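Local coordinates for DUF5063 domain-containing protein (Bacteroides fragilis, PDB 3NRH) that is of unknown function but folds as a mostly alpha-helical member of the DUF5063 family, at residues E22-L27 with D122-I127; P57-I62 with I144-F149; G63-E68 with N135-D140; E74-L79 with D115-Y120. One frame throughout, in Å; residues are numbered along the deposited sequence.

Interaction 1: residues E22-L27 with D122-I127; sequences EFCAFL and DIKDFI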
loop_
_atom_site.group_PDB
_atom_site.type_symbol
_atom_site.label_atom_id
_atom_site.label_comp_id
_atom_site.label_asym_id
_atom_site.label_seq_id
_atom_site.Cartn_x
_atom_site.Cartn_y
_atom_site.Cartn_z
ATOM N N GLU A 22 0.430 15.785 -3.709
ATOM C CA GLU A 22 1.227 15.118 -4.735
ATOM C C GLU A 22 0.336 14.169 -5.532
ATOM O O GLU A 22 0.470 14.055 -6.751
ATOM C CB GLU A 22 2.378 14.333 -4.094
ATOM C CG GLU A 22 3.343 15.201 -3.290
ATOM C CD GLU A 22 4.423 15.840 -4.138
ATOM O OE1 GLU A 22 4.096 16.426 -5.192
ATOM O OE2 GLU A 22 5.607 15.760 -3.742
ATOM N N PHE A 23 -0.569 13.487 -4.835
ATOM C CA PHE A 23 -1.497 12.550 -5.471
ATOM C C PHE A 23 -2.434 13.291 -6.433
ATOM O O PHE A 23 -2.584 12.906 -7.593
ATOM C CB PHE A 23 -2.328 11.831 -4.394
ATOM C CG PHE A 23 -3.473 11.015 -4.944
ATOM C CD1 PHE A 23 -3.235 9.812 -5.609
ATOM C CD2 PHE A 23 -4.789 11.442 -4.778
ATOM C CE1 PHE A 23 -4.299 9.041 -6.100
ATOM C CE2 PHE A 23 -5.860 10.681 -5.263
ATOM C CZ PHE A 23 -5.612 9.478 -5.924
ATOM N N CYS A 24 -3.065 14.358 -5.953
ATOM C CA CYS A 24 -3.976 15.114 -6.806
ATOM C C CYS A 24 -3.243 15.716 -8.001
ATOM O O CYS A 24 -3.748 15.681 -9.120
ATOM C CB CYS A 24 -4.676 16.212 -6.004
ATOM S SG CYS A 24 -5.861 15.570 -4.795
ATOM N N ALA A 25 -2.048 16.248 -7.767
ATOM C CA ALA A 25 -1.270 16.850 -8.848
ATOM C C ALA A 25 -0.885 15.813 -9.897
ATOM O O ALA A 25 -0.917 16.089 -11.099
ATOM C CB ALA A 25 -0.018 17.521 -8.285
ATOM N N PHE A 26 -0.519 14.617 -9.442
ATOM C CA PHE A 26 -0.135 13.548 -10.356
ATOM C C PHE A 26 -1.275 13.180 -11.304
ATOM O O PHE A 26 -1.080 13.092 -12.514
ATOM C CB PHE A 26 0.280 12.299 -9.575
ATOM C CG PHE A 26 0.744 11.171 -10.452
ATOM C CD1 PHE A 26 1.943 11.267 -11.148
ATOM C CD2 PHE A 26 -0.034 10.027 -10.610
ATOM C CE1 PHE A 26 2.364 10.240 -11.991
ATOM C CE2 PHE A 26 0.379 8.994 -11.454
ATOM C CZ PHE A 26 1.577 9.103 -12.143
ATOM N N LEU A 27 -2.464 12.957 -10.751
ATOM C CA LEU A 27 -3.613 12.595 -11.570
ATOM C C LEU A 27 -4.016 13.734 -12.498
ATOM O O LEU A 27 -4.434 13.504 -13.631
ATOM C CB LEU A 27 -4.804 12.215 -10.689
ATOM C CG LEU A 27 -4.631 10.994 -9.787
ATOM C CD1 LEU A 27 -5.972 10.686 -9.117
ATOM C CD2 LEU A 27 -4.143 9.798 -10.605
ATOM N N ASP A 122 -12.524 12.819 -2.858
ATOM C CA ASP A 122 -12.357 13.056 -1.426
ATOM C C ASP A 122 -11.064 13.785 -1.085
ATOM O O ASP A 122 -11.065 14.710 -0.276
ATOM C CB ASP A 122 -12.422 11.745 -0.645
ATOM C CG ASP A 122 -13.793 11.503 -0.032
ATOM O OD1 ASP A 122 -14.260 12.362 0.754
ATOM O OD2 ASP A 122 -14.403 10.460 -0.333
ATOM N N ILE A 123 -9.962 13.384 -1.706
ATOM C CA ILE A 123 -8.675 14.018 -1.412
ATOM C C ILE A 123 -8.607 15.470 -1.893
ATOM O O ILE A 123 -8.173 16.354 -1.154
ATOM C CB ILE A 123 -7.507 13.228 -2.040
ATOM C CG1 ILE A 123 -7.584 11.758 -1.610
ATOM C CG2 ILE A 123 -6.167 13.832 -1.597
ATOM C CD1 ILE A 123 -7.536 11.553 -0.107
ATOM N N LYS A 124 -9.043 15.715 -3.128
ATOM C CA LYS A 124 -9.011 17.065 -3.695
ATOM C C LYS A 124 -9.888 18.051 -2.922
ATOM O O LYS A 124 -9.492 19.198 -2.693
ATOM C CB LYS A 124 -9.453 17.030 -5.161
ATOM C CG LYS A 124 -9.424 18.387 -5.871
ATOM C CD LYS A 124 -8.009 18.943 -5.986
ATOM C CE LYS A 124 -7.989 20.241 -6.794
ATOM N NZ LYS A 124 -6.596 20.742 -7.016
ATOM N N ASP A 125 -11.081 17.617 -2.524
ATOM C CA ASP A 125 -11.974 18.500 -1.775
ATOM C C ASP A 125 -11.312 18.918 -0.469
ATOM O O ASP A 125 -11.419 20.071 -0.041
ATOM C CB ASP A 125 -13.311 17.810 -1.479
ATOM C CG ASP A 125 -14.247 17.804 -2.676
ATOM O OD1 ASP A 125 -13.955 18.501 -3.672
ATOM O OD2 ASP A 125 -15.285 17.109 -2.617
ATOM N N PHE A 126 -10.615 17.972 0.152
ATOM C CA PHE A 126 -9.924 18.232 1.404
ATOM C C PHE A 126 -8.765 19.235 1.276
ATOM O O PHE A 126 -8.733 20.239 1.986
ATOM C CB PHE A 126 -9.390 16.922 1.990
ATOM C CG PHE A 126 -8.354 17.122 3.055
ATOM C CD1 PHE A 126 -8.667 17.794 4.234
ATOM C CD2 PHE A 126 -7.049 16.681 2.862
ATOM C CE1 PHE A 126 -7.690 18.026 5.205
ATOM C CE2 PHE A 126 -6.065 16.906 3.826
ATOM C CZ PHE A 126 -6.389 17.582 5.000
ATOM N N ILE A 127 -7.817 18.971 0.381
ATOM C CA ILE A 127 -6.669 19.868 0.257
ATOM C C ILE A 127 -7.005 21.261 -0.263
ATOM O O ILE A 127 -6.321 22.231 0.075
ATOM C CB ILE A 127 -5.543 19.262 -0.607
ATOM C CG1 ILE A 127 -6.040 18.993 -2.026
ATOM C CG2 ILE A 127 -5.016 17.993 0.064
ATOM C CD1 ILE A 127 -4.942 18.519 -2.969
#
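The sulfur of Cys24 is the atom on which this contact turns: it enters a notch formed by Ile123, Lys124 and Ile127, all within about one turn of the facing helix. Ile123 brings its branch methyl CG2 to 3.7 Å from Cys24 SG, and the end carbon CD1 of Ile127 arrives from a direction roughly perpendicular to that, 3.6 Å from Cys24 SG. The floor of the notch is backbone, with Lys124 N also 3.6 Å from Cys24 SG, and Lys124 CB lies close beside it. The reach of Ile127 follows from its torsions: CG1 sits between the backbone N and the carbonyl carbon (chi1 61°), and the extended second torsion then carries CD1 out to the cysteine.

Beside this sulfur-centred group, Phe23 meets Ile123 with the two side chains about at right angles, Phe23 CE2 lying 4.2 Å from Ile123 CG1. Leu27, a turn further along the same helix, covers one face of the Phe23 ring.

Helices 11-28 and 112-131 meet here near the middle of the helical domain; the axes of segments 22-27 and 122-127 approach to 9.7 Å and cross at -119°. Trp153 of helix 135-169 packs on Ile123, and Leu46 of helix 35-54 on Phe23, so the Phe23-Ile123 side is covered by further helices. Lys124 contributes its aliphatic part to the sulfur, while its ammonium group forms a salt bridge with Glu28. The helix pair is therefore joined by sulfur and hydrocarbon surfaces, through dispersion and the exclusion of water, with the charge kept at one side.

Interaction 2: residues P57-I62 with I144-F149; sequences PKCEMI and ICQENF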
loop_
_atom_site.group_PDB
_atom_site.type_symbol
_atom_site.label_atom_id
_atom_site.label_comp_id
_atom_site.label_asym_id
_atom_site.label_seq_id
_atom_site.Cartn_x
_atom_site.Cartn_y
_atom_site.Cartn_z
ATOM N N PRO A 57 -4.447 11.746 13.156
ATOM C CA PRO A 57 -4.962 11.753 14.528
ATOM C C PRO A 57 -6.487 11.780 14.494
ATOM O O PRO A 57 -7.087 12.041 13.451
ATOM C CB PRO A 57 -4.366 13.030 15.107
ATOM C CG PRO A 57 -4.366 13.949 13.931
ATOM C CD PRO A 57 -3.859 13.052 12.808
ATOM N N LYS A 58 -7.110 11.505 15.634
ATOM C CA LYS A 58 -8.564 11.504 15.729
ATOM C C LYS A 58 -9.112 12.921 15.574
ATOM O O LYS A 58 -8.690 13.840 16.275
ATOM C CB LYS A 58 -8.996 10.916 17.075
ATOM C CG LYS A 58 -8.660 9.439 17.229
ATOM C CD LYS A 58 -8.794 8.964 18.671
ATOM C CE LYS A 58 -7.696 9.547 19.550
ATOM N NZ LYS A 58 -7.740 8.996 20.933
ATOM N N CYS A 59 -10.049 13.086 14.647
ATOM C CA CYS A 59 -10.652 14.389 14.390
ATOM C C CYS A 59 -12.140 14.396 14.725
ATOM O O CYS A 59 -12.834 13.398 14.542
ATOM C CB CYS A 59 -10.457 14.775 12.922
ATOM S SG CYS A 59 -8.730 14.841 12.404
ATOM N N GLU A 60 -12.624 15.532 15.214
ATOM C CA GLU A 60 -14.030 15.675 15.571
ATOM C C GLU A 60 -14.673 16.798 14.763
ATOM O O GLU A 60 -14.048 17.819 14.502
ATOM C CB GLU A 60 -14.167 15.988 17.063
ATOM C CG GLU A 60 -13.481 17.283 17.483
ATOM C CD GLU A 60 -13.756 17.656 18.928
ATOM O OE1 GLU A 60 -13.475 16.830 19.825
ATOM O OE2 GLU A 60 -14.252 18.778 19.167
HETATM N N MSE A 61 -15.924 16.603 14.367
HETATM C CA MSE A 61 -16.661 17.608 13.609
HETATM C C MSE A 61 -17.004 18.793 14.518
HETATM O O MSE A 61 -17.420 18.596 15.656
HETATM C CB MSE A 61 -17.967 17.004 13.086
HETATM C CG MSE A 61 -17.814 16.112 11.855
HETATM SE SE MSE A 61 -17.000 17.076 10.401
HETATM C CE MSE A 61 -18.074 18.678 10.420
ATOM N N ILE A 62 -16.787 20.018 14.040
ATOM C CA ILE A 62 -17.143 21.227 14.797
ATOM C C ILE A 62 -18.513 21.606 14.244
ATOM O O ILE A 62 -19.412 22.019 14.962
ATOM C CB ILE A 62 -16.192 22.409 14.498
ATOM C CG1 ILE A 62 -14.766 22.071 14.940
ATOM C CG2 ILE A 62 -16.750 23.711 15.078
ATOM C CD1 ILE A 62 -14.625 21.471 16.285
ATOM N N ILE A 144 -13.956 15.020 7.750
ATOM C CA ILE A 144 -14.751 14.365 6.715
ATOM C C ILE A 144 -13.895 13.412 5.885
ATOM O O ILE A 144 -14.281 12.272 5.635
ATOM C CB ILE A 144 -15.397 15.402 5.775
ATOM C CG1 ILE A 144 -16.484 16.169 6.529
ATOM C CG2 ILE A 144 -15.991 14.709 4.547
ATOM C CD1 ILE A 144 -17.105 17.289 5.734
ATOM N N CYS A 145 -12.730 13.886 5.458
ATOM C CA CYS A 145 -11.829 13.066 4.663
ATOM C C CYS A 145 -11.414 11.816 5.436
ATOM O O CYS A 145 -11.394 10.715 4.885
ATOM C CB CYS A 145 -10.595 13.875 4.275
ATOM S SG CYS A 145 -9.495 13.026 3.124
ATOM N N GLN A 146 -11.083 11.985 6.713
ATOM C CA GLN A 146 -10.687 10.849 7.538
ATOM C C GLN A 146 -11.838 9.861 7.724
ATOM O O GLN A 146 -11.635 8.645 7.702
ATOM C CB GLN A 146 -10.204 11.324 8.907
ATOM C CG GLN A 146 -9.933 10.188 9.874
ATOM C CD GLN A 146 -9.476 10.676 11.230
ATOM O OE1 GLN A 146 -10.218 11.355 11.943
ATOM N NE2 GLN A 146 -8.246 10.334 11.595
ATOM N N GLU A 147 -13.044 10.378 7.924
ATOM C CA GLU A 147 -14.203 9.510 8.109
ATOM C C GLU A 147 -14.482 8.719 6.834
ATOM O O GLU A 147 -14.780 7.523 6.886
ATOM C CB GLU A 147 -15.434 10.338 8.483
ATOM C CG GLU A 147 -16.722 9.532 8.608
ATOM C CD GLU A 147 -16.589 8.352 9.553
ATOM O OE1 GLU A 147 -15.961 8.510 10.621
ATOM O OE2 GLU A 147 -17.124 7.268 9.233
ATOM N N ASN A 148 -14.378 9.386 5.688
ATOM C CA ASN A 148 -14.625 8.722 4.419
ATOM C C ASN A 148 -13.510 7.757 4.019
ATOM O O ASN A 148 -13.700 6.904 3.148
ATOM C CB ASN A 148 -14.882 9.755 3.322
ATOM C CG ASN A 148 -16.203 10.477 3.518
ATOM O OD1 ASN A 148 -17.072 10.003 4.253
ATOM N ND2 ASN A 148 -16.368 11.616 2.860
ATOM N N PHE A 149 -12.351 7.884 4.658
ATOM C CA PHE A 149 -11.245 6.972 4.380
ATOM C C PHE A 149 -11.712 5.571 4.777
ATOM O O PHE A 149 -11.574 4.615 4.016
ATOM C CB PHE A 149 -10.014 7.354 5.212
ATOM C CG PHE A 149 -8.917 6.321 5.194
ATOM C CD1 PHE A 149 -8.236 6.024 4.016
ATOM C CD2 PHE A 149 -8.558 5.652 6.362
ATOM C CE1 PHE A 149 -7.211 5.077 4.003
ATOM C CE2 PHE A 149 -7.533 4.703 6.360
ATOM C CZ PHE A 149 -6.858 4.415 5.178
#
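Gln146 reaches out from helix 135-169 and grips the backbone on both sides of Lys58 with its terminal amide. Its NE2 donates to Pro57 O at 2.8 Å, while Gln146 OE1 accepts from Cys59 N at 3.2 Å. The two bonds differ in geometry. The amide nitrogen stands above the carbonyl plane of Pro57, 50° out of it, whereas Cys59 N lies in the carbonyl plane of Gln146 and uses a lone pair of OE1, though the N-H points there with a bend (142° at the hydrogen). Both ends of one amide being engaged, its rotation about the CG-CD bond is fixed. The side chain gets there by stretching: CG is anti to the backbone N (chi1 173°) and the chain stays extended beyond it, so the amide stands well clear of the helix. Cys59 adds its CB, 3.6 Å from Gln146 OE1, and turns its side chain inward, where it touches Leu142 and Val7.

This pair of hydrogen bonds, to a C=O and from the N-H two residues on, resembles that offered by a neighbouring strand in a parallel sheet, here supplied by a side chain to an extended piece of the connection between helices 35-54 and 73-87. The connection thereby lies along helix 135-169.

Nearer the start of the helix, Met61 and Ile144 make an apolar contact at the surface. Met61 is a selenomethionine whose chain is folded at its second and third torsions, which brings SE back over the helix to 4.0 Å from Ile144 CG1. Met61 also touches Asp140 and Ala143.

Interaction 3: residues G63-E68 with N135-D140; sequences GDESPE and NETMND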
loop_
_atom_site.group_PDB
_atom_site.type_symbol
_atom_site.label_atom_id
_atom_site.label_comp_id
_atom_site.label_asym_id
_atom_site.label_seq_id
_atom_site.Cartn_x
_atom_site.Cartn_y
_atom_site.Cartn_z
ATOM N N GLY A 63 -18.653 21.441 12.938
ATOM C CA GLY A 63 -19.893 21.772 12.281
ATOM C C GLY A 63 -19.858 23.229 11.887
ATOM O O GLY A 63 -18.849 23.722 11.360
ATOM N N ASP A 64 -20.947 23.926 12.188
ATOM C CA ASP A 64 -21.094 25.318 11.822
ATOM C C ASP A 64 -21.187 25.274 10.323
ATOM O O ASP A 64 -21.966 24.536 9.739
ATOM C CB ASP A 64 -19.868 26.158 12.186
ATOM C CG ASP A 64 -20.072 27.001 13.416
ATOM O OD1 ASP A 64 -19.683 26.524 14.499
ATOM O OD2 ASP A 64 -20.601 28.133 13.310
ATOM N N GLU A 65 -20.293 26.039 9.725
ATOM C CA GLU A 65 -20.157 26.246 8.287
ATOM C C GLU A 65 -19.595 25.057 7.511
ATOM O O GLU A 65 -18.581 24.472 7.881
ATOM C CB GLU A 65 -19.228 27.425 8.096
ATOM C CG GLU A 65 -19.090 27.971 6.725
ATOM C CD GLU A 65 -18.014 29.021 6.707
ATOM O OE1 GLU A 65 -17.931 29.766 7.708
ATOM O OE2 GLU A 65 -17.251 29.112 5.721
ATOM N N SER A 66 -20.261 24.722 6.415
ATOM C CA SER A 66 -19.846 23.623 5.545
ATOM C C SER A 66 -18.604 24.042 4.767
ATOM O O SER A 66 -18.518 25.167 4.276
ATOM C CB SER A 66 -20.971 23.276 4.554
ATOM O OG SER A 66 -22.151 22.897 5.235
ATOM N N PRO A 67 -17.615 23.146 4.662
ATOM C CA PRO A 67 -16.387 23.466 3.925
ATOM C C PRO A 67 -16.721 23.614 2.443
ATOM O O PRO A 67 -17.649 22.971 1.951
ATOM C CB PRO A 67 -15.499 22.248 4.185
ATOM C CG PRO A 67 -16.007 21.715 5.495
ATOM C CD PRO A 67 -17.500 21.851 5.350
ATOM N N GLU A 68 -15.987 24.466 1.736
ATOM C CA GLU A 68 -16.220 24.644 0.305
ATOM C C GLU A 68 -15.877 23.335 -0.394
ATOM O O GLU A 68 -15.038 22.574 0.082
ATOM C CB GLU A 68 -15.325 25.757 -0.263
ATOM C CG GLU A 68 -15.849 27.174 -0.076
ATOM C CD GLU A 68 -14.929 28.216 -0.695
ATOM O OE1 GLU A 68 -14.546 28.049 -1.874
ATOM O OE2 GLU A 68 -14.591 29.204 -0.005
ATOM N N ASN A 135 -9.497 28.080 9.871
ATOM C CA ASN A 135 -9.343 27.004 10.846
ATOM C C ASN A 135 -10.515 26.029 10.978
ATOM O O ASN A 135 -10.321 24.813 10.920
ATOM C CB ASN A 135 -9.016 27.594 12.222
ATOM C CG ASN A 135 -8.660 26.528 13.243
ATOM O OD1 ASN A 135 -9.520 25.770 13.692
ATOM N ND2 ASN A 135 -7.384 26.463 13.610
ATOM N N GLU A 136 -11.721 26.554 11.155
ATOM C CA GLU A 136 -12.909 25.716 11.316
ATOM C C GLU A 136 -13.154 24.722 10.178
ATOM O O GLU A 136 -13.367 23.537 10.423
ATOM C CB GLU A 136 -14.156 26.592 11.491
ATOM C CG GLU A 136 -14.054 27.619 12.610
ATOM C CD GLU A 136 -13.257 28.847 12.206
ATOM O OE1 GLU A 136 -13.722 29.583 11.311
ATOM O OE2 GLU A 136 -12.170 29.075 12.778
ATOM N N THR A 137 -13.143 25.205 8.939
ATOM C CA THR A 137 -13.381 24.344 7.791
ATOM C C THR A 137 -12.162 23.493 7.459
ATOM O O THR A 137 -12.289 22.458 6.812
ATOM C CB THR A 137 -13.823 25.157 6.547
ATOM O OG1 THR A 137 -12.903 26.227 6.310
ATOM C CG2 THR A 137 -15.220 25.733 6.764
HETATM N N MSE A 138 -10.982 23.926 7.897
HETATM C CA MSE A 138 -9.775 23.144 7.669
HETATM C C MSE A 138 -9.934 21.898 8.533
HETATM O O MSE A 138 -9.624 20.779 8.111
HETATM C CB MSE A 138 -8.526 23.918 8.109
HETATM C CG MSE A 138 -8.110 25.046 7.173
HETATM SE SE MSE A 138 -6.602 26.058 7.872
HETATM C CE MSE A 138 -5.204 24.782 7.526
ATOM N N ASN A 139 -10.436 22.099 9.746
ATOM C CA ASN A 139 -10.638 20.992 10.669
ATOM C C ASN A 139 -11.746 20.058 10.204
ATOM O O ASN A 139 -11.581 18.835 10.212
ATOM C CB ASN A 139 -10.965 21.516 12.068
ATOM C CG ASN A 139 -11.312 20.403 13.035
ATOM O OD1 ASN A 139 -12.444 19.926 13.069
ATOM N ND2 ASN A 139 -10.331 19.972 13.811
ATOM N N ASP A 140 -12.874 20.633 9.800
ATOM C CA ASP A 140 -14.001 19.828 9.346
ATOM C C ASP A 140 -13.723 19.078 8.054
ATOM O O ASP A 140 -14.147 17.932 7.905
ATOM C CB ASP A 140 -15.251 20.702 9.212
ATOM C CG ASP A 140 -15.874 21.019 10.562
ATOM O OD1 ASP A 140 -15.220 20.726 11.588
ATOM O OD2 ASP A 140 -17.004 21.553 10.603
#
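Thr137 lays its methyl group on the loop backbone: CG2 of Thr137 is 3.8 Å from Pro67 CA and equally 3.8 Å from Glu65 O, so the methyl bridges the bend of segment 63-68. Its beta carbon faces the proline ring, Thr137 CB lying 4.1 Å from Pro67 CB. With OG1 turned in between N and C of its own backbone (chi1 52°), the residue leaves CG2 for the loop and lets the hydroxyl bond to Leu134 O at the start of the helix. Pro67 extends the patch along the helix, its CG 3.9 Å from Asp140 CB and the two side chains at about right angles. Val129 of helix 112-131 touches both Pro67 and Thr137, closing the apolar side of the contact.

The polar side belongs to Asp140. Its OD2 accepts a hydrogen bond from Gly63 N, 2.9 Å from Asp140 OD2, on the syn side and close to the carboxylate plane, although the bond is bent (136° at the hydrogen). Asp140 OD1 takes the neighbouring amide, Ile62 N, so one carboxylate holds two consecutive N-H groups and is fixed in rotation. Gly63 adopts a positive phi at which a beta carbon would be jammed against the carbonyl oxygen of Ile62, and this backbone turn starts the loop's passage across the first turns of helix 135-169.

Gly63 O comes equally close, 2.9 Å from Asp140 OD2, and is an acceptor too. The pair is not a bond, and two such oxygens together could disfavour the charged carboxylate somewhat, a cost that the two amide donors would offset.

Interaction 4: residues E74-L79 with D115-Y120; sequences EIYEVL and DLADIY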
loop_
_atom_site.group_PDB
_atom_site.type_symbol
_atom_site.label_atom_id
_atom_site.label_comp_id
_atom_site.label_asym_id
_atom_site.label_seq_id
_atom_site.Cartn_x
_atom_site.Cartn_y
_atom_site.Cartn_z
ATOM N N GLU A 74 -18.196 17.926 -13.838
ATOM C CA GLU A 74 -17.318 18.132 -14.989
ATOM C C GLU A 74 -15.865 17.789 -14.657
ATOM O O GLU A 74 -15.175 17.132 -15.440
ATOM C CB GLU A 74 -17.413 19.583 -15.466
ATOM C CG GLU A 74 -16.658 19.877 -16.754
ATOM C CD GLU A 74 -17.159 19.057 -17.932
ATOM O OE1 GLU A 74 -18.380 18.802 -18.008
ATOM O OE2 GLU A 74 -16.334 18.680 -18.793
ATOM N N ILE A 75 -15.405 18.251 -13.497
ATOM C CA ILE A 75 -14.044 17.980 -13.046
ATOM C C ILE A 75 -13.866 16.467 -12.936
ATOM O O ILE A 75 -12.881 15.911 -13.419
ATOM C CB ILE A 75 -13.783 18.617 -11.653
ATOM C CG1 ILE A 75 -13.675 20.139 -11.779
ATOM C CG2 ILE A 75 -12.516 18.034 -11.026
ATOM C CD1 ILE A 75 -12.508 20.597 -12.638
ATOM N N TYR A 76 -14.836 15.814 -12.299
ATOM C CA TYR A 76 -14.798 14.367 -12.095
ATOM C C TYR A 76 -14.798 13.588 -13.406
ATOM O O TYR A 76 -13.986 12.685 -13.600
ATOM C CB TYR A 76 -15.996 13.921 -11.246
ATOM C CG TYR A 76 -16.072 12.418 -11.026
ATOM C CD1 TYR A 76 -15.422 11.815 -9.950
ATOM C CD2 TYR A 76 -16.774 11.602 -11.914
ATOM C CE1 TYR A 76 -15.469 10.434 -9.762
ATOM C CE2 TYR A 76 -16.827 10.221 -11.738
ATOM C CZ TYR A 76 -16.174 9.644 -10.661
ATOM O OH TYR A 76 -16.225 8.285 -10.478
ATOM N N GLU A 77 -15.716 13.933 -14.303
ATOM C CA GLU A 77 -15.819 13.242 -15.585
ATOM C C GLU A 77 -14.605 13.411 -16.485
ATOM O O GLU A 77 -14.147 12.452 -17.112
ATOM C CB GLU A 77 -17.078 13.696 -16.328
ATOM C CG GLU A 77 -18.348 13.080 -15.783
ATOM C CD GLU A 77 -18.354 11.568 -15.924
ATOM O OE1 GLU A 77 -18.262 11.075 -17.068
ATOM O OE2 GLU A 77 -18.449 10.874 -14.893
ATOM N N VAL A 78 -14.083 14.626 -16.557
ATOM C CA VAL A 78 -12.919 14.880 -17.388
ATOM C C VAL A 78 -11.728 14.067 -16.891
ATOM O O VAL A 78 -10.993 13.484 -17.688
ATOM C CB VAL A 78 -12.560 16.383 -17.403
ATOM C CG1 VAL A 78 -11.275 16.604 -18.178
ATOM C CG2 VAL A 78 -13.700 17.182 -18.040
ATOM N N LEU A 79 -11.544 14.021 -15.573
ATOM C CA LEU A 79 -10.436 13.263 -15.000
ATOM C C LEU A 79 -10.607 11.774 -15.261
ATOM O O LEU A 79 -9.664 11.098 -15.678
ATOM C CB LEU A 79 -10.338 13.494 -13.490
ATOM C CG LEU A 79 -9.299 12.618 -12.771
ATOM C CD1 LEU A 79 -7.903 12.936 -13.281
ATOM C CD2 LEU A 79 -9.380 12.855 -11.276
ATOM N N ASP A 115 -12.149 4.301 -9.845
ATOM C CA ASP A 115 -11.653 4.219 -8.472
ATOM C C ASP A 115 -10.780 5.432 -8.162
ATOM O O ASP A 115 -10.945 6.082 -7.124
ATOM C CB ASP A 115 -10.799 2.962 -8.255
ATOM C CG ASP A 115 -11.617 1.687 -8.225
ATOM O OD1 ASP A 115 -12.603 1.624 -7.463
ATOM O OD2 ASP A 115 -11.259 0.736 -8.955
ATOM N N LEU A 116 -9.839 5.723 -9.056
ATOM C CA LEU A 116 -8.940 6.853 -8.853
ATOM C C LEU A 116 -9.690 8.179 -8.806
ATOM O O LEU A 116 -9.401 9.024 -7.961
ATOM C CB LEU A 116 -7.863 6.888 -9.943
ATOM C CG LEU A 116 -6.878 5.717 -9.902
ATOM C CD1 LEU A 116 -5.927 5.794 -11.097
ATOM C CD2 LEU A 116 -6.099 5.748 -8.593
ATOM N N ALA A 117 -10.656 8.361 -9.704
ATOM C CA ALA A 117 -11.430 9.597 -9.717
ATOM C C ALA A 117 -12.234 9.720 -8.421
ATOM O O ALA A 117 -12.377 10.815 -7.874
ATOM C CB ALA A 117 -12.358 9.627 -10.937
ATOM N N ASP A 118 -12.750 8.597 -7.921
ATOM C CA ASP A 118 -13.513 8.608 -6.673
ATOM C C ASP A 118 -12.630 9.018 -5.497
ATOM O O ASP A 118 -13.031 9.833 -4.668
ATOM C CB ASP A 118 -14.123 7.230 -6.383
ATOM C CG ASP A 118 -15.329 6.927 -7.249
ATOM O OD1 ASP A 118 -15.823 7.843 -7.942
ATOM O OD2 ASP A 118 -15.794 5.767 -7.230
ATOM N N ILE A 119 -11.429 8.446 -5.418
ATOM C CA ILE A 119 -10.503 8.775 -4.332
ATOM C C ILE A 119 -10.144 10.257 -4.452
ATOM O O ILE A 119 -10.129 10.990 -3.460
ATOM C CB ILE A 119 -9.226 7.908 -4.424
ATOM C CG1 ILE A 119 -9.598 6.431 -4.244
ATOM C CG2 ILE A 119 -8.206 8.342 -3.375
ATOM C CD1 ILE A 119 -8.451 5.476 -4.539
ATOM N N TYR A 120 -9.880 10.688 -5.680
ATOM C CA TYR A 120 -9.535 12.078 -5.973
ATOM C C TYR A 120 -10.611 13.033 -5.449
ATOM O O TYR A 120 -10.299 14.087 -4.896
ATOM C CB TYR A 120 -9.371 12.256 -7.489
ATOM C CG TYR A 120 -9.117 13.679 -7.946
ATOM C CD1 TYR A 120 -7.823 14.205 -7.987
ATOM C CD2 TYR A 120 -10.172 14.493 -8.353
ATOM C CE1 TYR A 120 -7.590 15.516 -8.424
ATOM C CE2 TYR A 120 -9.952 15.799 -8.792
ATOM C CZ TYR A 120 -8.660 16.306 -8.824
ATOM O OH TYR A 120 -8.450 17.605 -9.240
#
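One face of the Tyr120 ring is covered by Leu79, whose CD2 methyl makes a CH-pi contact 3.6 Å from the Tyr120 ring centroid and 22° off the normal; at the ring edge, Ile75 CG2 lies 4.1 Å from Tyr120 CE2. One tyrosine from each helix reaches across the interface of two roughly antiparallel helices in this helical domain. The second, Tyr76, has Asp118 OD1 at its ring edge, near the ring plane, and Glu77 OE2 from its own helix also at an edge. Ala117 CB approaches that ring obliquely, reaching 3.4 Å from Tyr76 CE1.

The axes of segments 74-79 and 115-120 come within 9.6 Å at an angle of 148°, and Ala117 stands where the backbones are nearest, its small side chain admitting Tyr76. Leu79 meets both Ala117 and Tyr120, turning CD2 across the interface, while Leu27 of helix 11-28 also packs against it. Tyr120 points its hydroxyl beyond this contact, to a hydrogen bond with Glu28.

Polar binding across the pair lies at the Tyr76 end. Asp118 has a second, weak and long ion-pair partner for OD2 in Lys156. The phenol donates to the other carboxylate oxygen, with Tyr76 OH 2.6 Å from Asp118 OD1 and approaching from above the carboxylate plane, 37° out of it.

From the N terminus, helix 11-28 first enters interaction 1, which closes the loop from 22-27 to 122-127 and ties helix 11-28 to helix 112-131. The long connection after helix 35-54 then supplies 57-62 and 63-68, both returning to helix 135-169: interaction 3 lies within the span of interaction 2, and the two touch where Asp140 meets Ile62. Both cross interaction 1, whose segments alternate with theirs along the chain. Helix 73-87 follows and pairs with 115-120 in interaction 4, the shortest closure, contained in the other three. Interactions 1 and 4 share helix 112-131, their centres about 10 Å apart, whereas the centres of interactions 3 and 4 are about 23 Å apart.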